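Local coordinates for protein UDP-D-quinovosamine 4-dehydrogenase (Vibrio fischeri, PDB 3NKL) that is a Rossmann-type domain of a longer, probably membrane-bound protein of the polysaccharide synthase family, which probably acts as an oxidoreductase and lyase on UDP-linked sugars, at residues L17-M22 with L70-S75; T97-D102 with G107-G112; K6-G11 with K55-L60. All blocks are in the same frame, centred on the assembly; numbering follows the deposited sequence. Where two conformers were deposited one is given.

Interaction 1. Residues L17-M22 with L70-S75; sequences LQLANM and LLAVPS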
# COMPACT_ATOMS: atom_id res chain seq x y z
N LEU B 17 -3.89 -7.82 0.01
CA LEU B 17 -4.64 -8.61 -0.95
C LEU B 17 -3.86 -9.85 -1.33
O LEU B 17 -4.42 -10.94 -1.42
CB LEU B 17 -4.97 -7.78 -2.19
CG LEU B 17 -5.74 -8.57 -3.25
CD1 LEU B 17 -7.00 -9.15 -2.64
CD2 LEU B 17 -6.06 -7.70 -4.46
N GLN B 18 -2.57 -9.69 -1.59
CA GLN B 18 -1.74 -10.85 -1.92
C GLN B 18 -1.66 -11.80 -0.74
O GLN B 18 -1.75 -13.02 -0.91
CB GLN B 18 -0.34 -10.43 -2.34
CG GLN B 18 -0.29 -9.63 -3.61
CD GLN B 18 1.13 -9.26 -3.94
OE1 GLN B 18 1.91 -10.12 -4.35
NE2 GLN B 18 1.50 -8.01 -3.70
N LEU B 19 -1.49 -11.25 0.46
CA LEU B 19 -1.49 -12.12 1.64
C LEU B 19 -2.79 -12.91 1.73
O LEU B 19 -2.77 -14.12 1.97
CB LEU B 19 -1.28 -11.31 2.92
CG LEU B 19 -1.28 -12.10 4.23
CD1 LEU B 19 -0.10 -13.05 4.29
CD2 LEU B 19 -1.22 -11.11 5.41
N ALA B 20 -3.91 -12.24 1.55
CA ALA B 20 -5.19 -12.93 1.71
C ALA B 20 -5.28 -14.11 0.74
O ALA B 20 -5.86 -15.13 1.06
CB ALA B 20 -6.36 -11.98 1.54
N ASN B 21 -4.68 -13.98 -0.45
CA ASN B 21 -4.63 -15.11 -1.40
C ASN B 21 -3.67 -16.21 -0.95
O ASN B 21 -3.98 -17.39 -1.08
CB ASN B 21 -4.21 -14.65 -2.79
CG ASN B 21 -5.29 -13.86 -3.48
OD1 ASN B 21 -5.03 -13.17 -4.47
ND2 ASN B 21 -6.51 -13.96 -2.98
N MSE B 22 -2.50 -15.81 -0.48
CA MSE B 22 -1.56 -16.72 0.14
C MSE B 22 -2.36 -17.57 1.13
O MSE B 22 -2.42 -18.80 1.01
CB MSE B 22 -0.50 -15.93 0.91
CG MSE B 22 0.89 -16.54 0.95
SE MSE B 22 1.86 -15.97 -0.62
CE MSE B 22 1.65 -14.04 -0.38
N LEU B 70 -3.04 -10.15 11.43
CA LEU B 70 -1.86 -10.14 10.57
C LEU B 70 -1.65 -8.76 9.95
O LEU B 70 -2.57 -8.21 9.35
CB LEU B 70 -2.02 -11.17 9.45
CG LEU B 70 -2.43 -12.59 9.87
CD1 LEU B 70 -2.44 -13.48 8.63
CD2 LEU B 70 -1.49 -13.14 10.92
N LEU B 71 -0.45 -8.22 10.07
CA LEU B 71 -0.16 -6.89 9.53
C LEU B 71 0.39 -7.01 8.12
O LEU B 71 1.39 -7.69 7.89
CB LEU B 71 0.85 -6.16 10.39
CG LEU B 71 0.45 -5.94 11.85
CD1 LEU B 71 1.52 -5.13 12.55
CD2 LEU B 71 -0.88 -5.22 11.94
N ALA B 72 -0.25 -6.33 7.18
CA ALA B 72 0.23 -6.27 5.81
C ALA B 72 0.27 -4.79 5.42
O ALA B 72 -0.43 -4.35 4.49
CB ALA B 72 -0.69 -7.07 4.88
N VAL B 73 1.08 -4.03 6.15
CA VAL B 73 1.26 -2.60 5.91
C VAL B 73 2.73 -2.23 5.78
O VAL B 73 3.25 -1.42 6.55
CB VAL B 73 0.62 -1.75 7.02
CG1 VAL B 73 -0.90 -1.76 6.89
CG2 VAL B 73 1.08 -2.24 8.42
N PRO B 74 3.41 -2.83 4.80
CA PRO B 74 4.84 -2.56 4.59
C PRO B 74 5.10 -1.07 4.24
O PRO B 74 6.23 -0.59 4.41
CB PRO B 74 5.21 -3.47 3.40
CG PRO B 74 3.90 -3.74 2.69
CD PRO B 74 2.89 -3.83 3.85
N SER B 75 4.08 -0.33 3.82
CA SER B 75 4.34 1.08 3.49
C SER B 75 4.12 2.02 4.66
O SER B 75 4.24 3.23 4.52
CB SER B 75 3.52 1.54 2.27
OG SER B 75 2.15 1.64 2.60
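Leu19 holds its CG anti to the backbone N (chi1 180°), which carries CD2 off helix 14-25 toward Leu70 and Ala72; Leu70, CG anti to its carbonyl carbon at chi1 -51°, brings CD1 alongside the same methyl. This is helix-on-sheet packing in a Rossmann-type fold: helix 14-25 follows strand 5-10 and the glycine-rich turn, and here it meets strand 68-71, the neighbour of 5-10 in the parallel part of the sheet. One methyl does most of the work. CD2 of Leu19 lies 4.1 Å from CB of Leu70, and the two leucine side chains cross at about a right angle. The same CD2 is 4.1 Å from CB of Ala72, just past the end of the strand. No hydrogen bond links the segments, and the contact buries only 125 Å² in all, yet its three residues are all buried in the assembly. Ile9 on strand 5-10 and Ile98 also pack against Leu19. Leu71, between the two contact residues, turns its side chain away from the helix and packs on helix 78-89 across the sheet. The backbones keep well apart, the closest CA atoms being those of Leu19 and Ala72 at 7.4 Å, while CD1 of Leu70 comes within 4.2 Å of Leu19 CD2.

Interaction 2. Residues T97-D102 with G107-G112; sequences TIPNLD and GKLSIG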
# COMPACT_ATOMS: atom_id res chain seq x y z
N THR B 97 3.39 -10.21 11.41
CA THR B 97 3.60 -9.27 10.31
C THR B 97 4.29 -9.91 9.12
O THR B 97 5.14 -10.80 9.28
CB THR B 97 4.44 -8.03 10.75
OG1 THR B 97 4.63 -7.15 9.62
CG2 THR B 97 5.80 -8.45 11.27
N ILE B 98 3.94 -9.46 7.91
CA ILE B 98 4.70 -9.86 6.73
C ILE B 98 6.04 -9.11 6.75
O ILE B 98 6.22 -8.21 7.57
CB ILE B 98 3.91 -9.55 5.44
CG1 ILE B 98 3.86 -8.04 5.17
CG2 ILE B 98 2.48 -10.14 5.51
CD1 ILE B 98 3.22 -7.72 3.79
N PRO B 99 6.97 -9.46 5.85
CA PRO B 99 8.28 -8.79 5.81
C PRO B 99 8.23 -7.28 5.58
O PRO B 99 7.22 -6.74 5.14
CB PRO B 99 9.01 -9.47 4.62
CG PRO B 99 8.38 -10.86 4.59
CD PRO B 99 6.91 -10.60 4.90
N ASN B 100 9.35 -6.62 5.87
CA ASN B 100 9.52 -5.21 5.54
C ASN B 100 9.59 -5.01 4.03
O ASN B 100 9.95 -5.91 3.27
CB ASN B 100 10.79 -4.65 6.19
CG ASN B 100 10.70 -4.68 7.70
OD1 ASN B 100 9.63 -4.46 8.26
ND2 ASN B 100 11.83 -4.97 8.36
N LEU B 101 9.26 -3.80 3.61
CA LEU B 101 9.19 -3.46 2.20
C LEU B 101 10.45 -3.86 1.42
O LEU B 101 10.36 -4.48 0.36
CB LEU B 101 8.93 -1.96 2.03
CG LEU B 101 8.50 -1.89 0.57
CD1 LEU B 101 7.02 -1.54 0.38
CD2 LEU B 101 9.44 -1.10 -0.29
N ASP B 102 11.61 -3.51 1.95
CA ASP B 102 12.84 -3.69 1.19
C ASP B 102 13.13 -5.17 0.99
O ASP B 102 13.79 -5.54 0.02
CB ASP B 102 14.03 -3.00 1.86
CG ASP B 102 14.04 -1.47 1.64
OD1 ASP B 102 13.52 -1.00 0.60
OD2 ASP B 102 14.55 -0.75 2.51
N GLY B 107 12.38 -9.70 -3.80
CA GLY B 107 11.89 -11.05 -3.55
C GLY B 107 12.75 -11.86 -2.59
O GLY B 107 12.66 -13.08 -2.58
N LYS B 108 13.59 -11.21 -1.79
CA LYS B 108 14.35 -11.96 -0.80
C LYS B 108 13.41 -12.76 0.13
O LYS B 108 13.62 -13.94 0.36
CB LYS B 108 15.22 -11.04 0.06
CG LYS B 108 16.22 -11.80 0.90
CD LYS B 108 16.55 -11.09 2.20
CE LYS B 108 17.98 -11.38 2.60
NZ LYS B 108 18.43 -12.72 2.13
N LEU B 109 12.38 -12.11 0.64
CA LEU B 109 11.44 -12.78 1.54
C LEU B 109 10.06 -12.79 0.88
O LEU B 109 9.72 -11.88 0.13
CB LEU B 109 11.38 -12.07 2.89
CG LEU B 109 12.65 -11.97 3.72
CD1 LEU B 109 12.36 -11.29 5.05
CD2 LEU B 109 13.27 -13.38 3.98
N SER B 110 9.26 -13.81 1.17
CA SER B 110 7.91 -13.91 0.62
C SER B 110 6.91 -13.19 1.53
O SER B 110 7.09 -13.14 2.74
CB SER B 110 7.51 -15.39 0.53
OG SER B 110 6.12 -15.53 0.39
N ILE B 111 5.86 -12.64 0.94
CA ILE B 111 4.79 -12.02 1.71
C ILE B 111 4.16 -13.01 2.70
O ILE B 111 3.65 -12.62 3.75
CB ILE B 111 3.71 -11.43 0.76
CG1 ILE B 111 4.28 -10.24 -0.00
CG2 ILE B 111 2.50 -10.91 1.54
CD1 ILE B 111 3.28 -9.59 -0.92
N GLY B 112 4.24 -14.29 2.39
CA GLY B 112 3.63 -15.29 3.26
C GLY B 112 4.43 -15.58 4.51
O GLY B 112 3.96 -16.32 5.36
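Ile98 and Ile111 lie side by side with their side chains pointing the same way, and one methyl of Ile111 does the side-chain touching. CG2 of Ile111 is 4.0 Å from CD1 of Ile98 and equally far from Ile98 CG2. Ile98 places CG1 between its backbone N and carbonyl carbon (chi1 71°), and this puts CG2 beside the backbone N, close to segment 107-112: it sits 3.3 Å from the carbonyl O of Ile111. Pro99 and Leu109 meet differently, their side chains crossing at a slant. The proline ring offers CG to CB of Leu109 at 3.7 Å, while its CB touches Leu109 CD1 at 3.8 Å. The same CG packs 3.2 Å from the carbonyl O of Ser110. The contact belongs to the irregular connection at the C-terminal end of strand 94-97, where the chain passes through the short helix 101-105 and doubles back toward strand 115-116, an antiparallel edge strand of this chain's sheet. Helix 14-25 lies against Ile111 through Gln18 and Met22, and Leu104 of helix 101-105 touches both Pro99 and Ile111. Within the returning loop an ST turn shapes the backbone: Gly112 N donates to Ser110 OG at 3.0 Å with an N-H...O angle of 157°. At the start of the other segment, Thr97 OG1 donates in the carbonyl plane to a lone pair of Ile98 O, 2.8 Å away.

Interaction 3. Residues K6-G11 with K55-L60; sequences KVLIYG and KYLERL. With SO4 (sulfate ion), chain J; SO4 (sulfate ion), chain K.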
# COMPACT_ATOMS: atom_id res chain seq x y z
N LYS B 6 -9.22 -18.16 12.35
CA LYS B 6 -9.76 -16.93 11.79
C LYS B 6 -8.88 -15.72 12.13
O LYS B 6 -8.46 -15.54 13.27
CB LYS B 6 -11.18 -16.71 12.29
CG LYS B 6 -12.15 -17.80 11.77
CD LYS B 6 -13.56 -17.47 12.14
CE LYS B 6 -14.48 -18.67 11.93
NZ LYS B 6 -15.72 -18.52 12.76
N VAL B 7 -8.60 -14.89 11.13
CA VAL B 7 -7.79 -13.69 11.37
C VAL B 7 -8.39 -12.48 10.70
O VAL B 7 -9.19 -12.60 9.77
CB VAL B 7 -6.37 -13.82 10.77
CG1 VAL B 7 -5.66 -15.07 11.30
CG2 VAL B 7 -6.46 -13.86 9.27
N LEU B 8 -7.98 -11.29 11.15
CA LEU B 8 -8.15 -10.09 10.35
C LEU B 8 -6.81 -9.76 9.72
O LEU B 8 -5.75 -10.03 10.31
CB LEU B 8 -8.58 -8.90 11.21
CG LEU B 8 -9.87 -9.04 12.02
CD1 LEU B 8 -10.04 -7.81 12.91
CD2 LEU B 8 -11.06 -9.19 11.08
N ILE B 9 -6.86 -9.15 8.55
CA ILE B 9 -5.64 -8.63 7.91
C ILE B 9 -5.69 -7.12 7.96
O ILE B 9 -6.63 -6.50 7.46
CB ILE B 9 -5.52 -9.07 6.45
CG1 ILE B 9 -5.35 -10.60 6.38
CG2 ILE B 9 -4.36 -8.31 5.74
CD1 ILE B 9 -5.31 -11.14 4.96
N TYR B 10 -4.68 -6.52 8.61
CA TYR B 10 -4.60 -5.08 8.70
C TYR B 10 -3.81 -4.63 7.47
O TYR B 10 -2.63 -4.92 7.36
CB TYR B 10 -3.86 -4.67 9.98
CG TYR B 10 -4.24 -3.33 10.54
CD1 TYR B 10 -3.98 -2.15 9.84
CD2 TYR B 10 -4.86 -3.22 11.78
CE1 TYR B 10 -4.32 -0.91 10.36
CE2 TYR B 10 -5.20 -1.99 12.31
CZ TYR B 10 -4.94 -0.85 11.60
OH TYR B 10 -5.29 0.36 12.14
N GLY B 11 -4.48 -3.92 6.56
CA GLY B 11 -3.87 -3.41 5.34
C GLY B 11 -4.63 -3.99 4.16
O GLY B 11 -4.49 -5.18 3.87
N LYS B 55 -11.95 1.44 13.74
CA LYS B 55 -12.95 1.53 14.81
C LYS B 55 -13.71 0.22 14.95
O LYS B 55 -14.25 -0.10 16.01
CB LYS B 55 -13.93 2.69 14.52
CG LYS B 55 -15.17 2.72 15.40
CD LYS B 55 -16.01 3.97 15.09
CE LYS B 55 -17.35 4.00 15.84
NZ LYS B 55 -18.18 5.18 15.44
N TYR B 56 -13.76 -0.56 13.87
CA TYR B 56 -14.48 -1.83 13.89
C TYR B 56 -13.68 -3.01 14.49
O TYR B 56 -14.20 -4.11 14.55
CB TYR B 56 -14.95 -2.20 12.47
CG TYR B 56 -16.25 -1.54 12.08
CD1 TYR B 56 -17.33 -2.28 11.63
CD2 TYR B 56 -16.41 -0.16 12.17
CE1 TYR B 56 -18.53 -1.66 11.27
CE2 TYR B 56 -17.60 0.46 11.83
CZ TYR B 56 -18.65 -0.30 11.38
OH TYR B 56 -19.84 0.32 11.03
N LEU B 57 -12.43 -2.78 14.90
CA LEU B 57 -11.58 -3.85 15.41
C LEU B 57 -12.23 -4.64 16.55
O LEU B 57 -12.32 -5.87 16.51
CB LEU B 57 -10.24 -3.29 15.91
CG LEU B 57 -9.12 -3.17 14.87
CD1 LEU B 57 -8.01 -2.34 15.46
CD2 LEU B 57 -8.61 -4.55 14.46
N GLU B 58 -12.67 -3.94 17.58
CA GLU B 58 -13.25 -4.61 18.74
C GLU B 58 -14.43 -5.48 18.37
O GLU B 58 -14.51 -6.64 18.78
CB GLU B 58 -13.62 -3.60 19.81
CG GLU B 58 -12.42 -3.11 20.58
CD GLU B 58 -12.53 -1.66 20.99
OE1 GLU B 58 -11.67 -0.85 20.58
OE2 GLU B 58 -13.48 -1.33 21.73
N ARG B 59 -15.36 -4.92 17.60
CA ARG B 59 -16.57 -5.66 17.30
C ARG B 59 -16.33 -6.86 16.39
O ARG B 59 -17.03 -7.86 16.50
CB ARG B 59 -17.66 -4.73 16.74
CG ARG B 59 -17.43 -4.21 15.33
CD ARG B 59 -18.46 -3.11 14.99
NE ARG B 59 -18.11 -1.83 15.61
CZ ARG B 59 -18.74 -0.67 15.38
NH1 ARG B 59 -19.77 -0.62 14.55
NH2 ARG B 59 -18.33 0.43 16.00
N LEU B 60 -15.35 -6.78 15.50
CA LEU B 60 -15.04 -7.89 14.60
C LEU B 60 -14.31 -9.00 15.35
O LEU B 60 -14.58 -10.18 15.15
CB LEU B 60 -14.17 -7.41 13.42
CG LEU B 60 -14.87 -6.53 12.38
CD1 LEU B 60 -13.84 -5.88 11.44
CD2 LEU B 60 -15.90 -7.34 11.58
S SO4 J . -19.83 3.76 10.30
O1 SO4 J . -20.14 2.57 9.50
O2 SO4 J . -20.91 4.72 10.15
O3 SO4 J . -19.68 3.41 11.72
O4 SO4 J . -18.58 4.35 9.83
S SO4 K . -10.97 5.11 13.04
O1 SO4 K . -11.72 4.04 12.40
O2 SO4 K . -9.90 5.57 12.15
O3 SO4 K . -11.88 6.22 13.32
O4 SO4 K . -10.38 4.64 14.30
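Strand 5-10, a central strand of the Rossmann-type sheet, is covered here by the start of helix 57-64 through a small apolar contact of Leu8 and Tyr10 with Leu57 and Leu60. Leu8 extends from the strand toward the helix and leads with CD1. That methyl lies 3.9 Å from CD2 of Leu57, the two side chains crossing at a slant, and 4.2 Å from CB of Leu60, whose side chain runs at about a right angle to that of Leu8. Leu57 divides its branches: CD2 goes to Leu8, while CD1 comes up at the edge of the Tyr10 ring, near its plane, 4.2 Å from CE2. With chi1 -152° the Tyr10 ring swings toward the helix side, and its hydroxyl is hydrogen-bonded to Asp37. All four of these residues are buried.

Residues Lys55 and Tyr56 of the same segment bind two sulfate ions, probably from the crystallisation liquor. Lys55 N donates to O1 of the chain K sulfate at 2.9 Å with an angle of 143°, and Tyr56 OH donates to O1 of the chain J sulfate at 2.7 Å. Another oxygen of the chain J ion, O3, lies in plane at the edge of the Tyr56 ring. NH1 of Arg59 sits 3.4 Å above one face of that ring, offset toward the rim. His42 and Lys43 also hydrogen-bond sulfate.

Within the fold, Leu8 and Tyr10 turn to the face opposite Ile9, which packs on helix 14-25. Strand 5-10 itself runs parallel between strands 29-35 and 68-71, with Leu57 reaching on to Leu91 in the loop after helix 78-89.

Strands 5-10 and 68-71 join interactions 1 and 3, whose centres are about 13 Å apart: Tyr10 N lies 2.8 Å from Leu70 O, and Ala72 N lies 2.8 Å from Tyr10 O. The two contacts pack helices 14-25 and 57-64 on opposite faces of this sheet, and their segments alternate along the chain. Interaction 2 adjoins interaction 1, about 9 Å between centres, with Leu71 O 3.1 Å from Ile98 N; it lies about 21 Å from interaction 3. Gly11, closing segment 6-11, begins a GxGxxG pattern consistent with a dinucleotide-binding turn, and Ala72 touches that pattern. Interactions 1 and 2 both reach the second subunit.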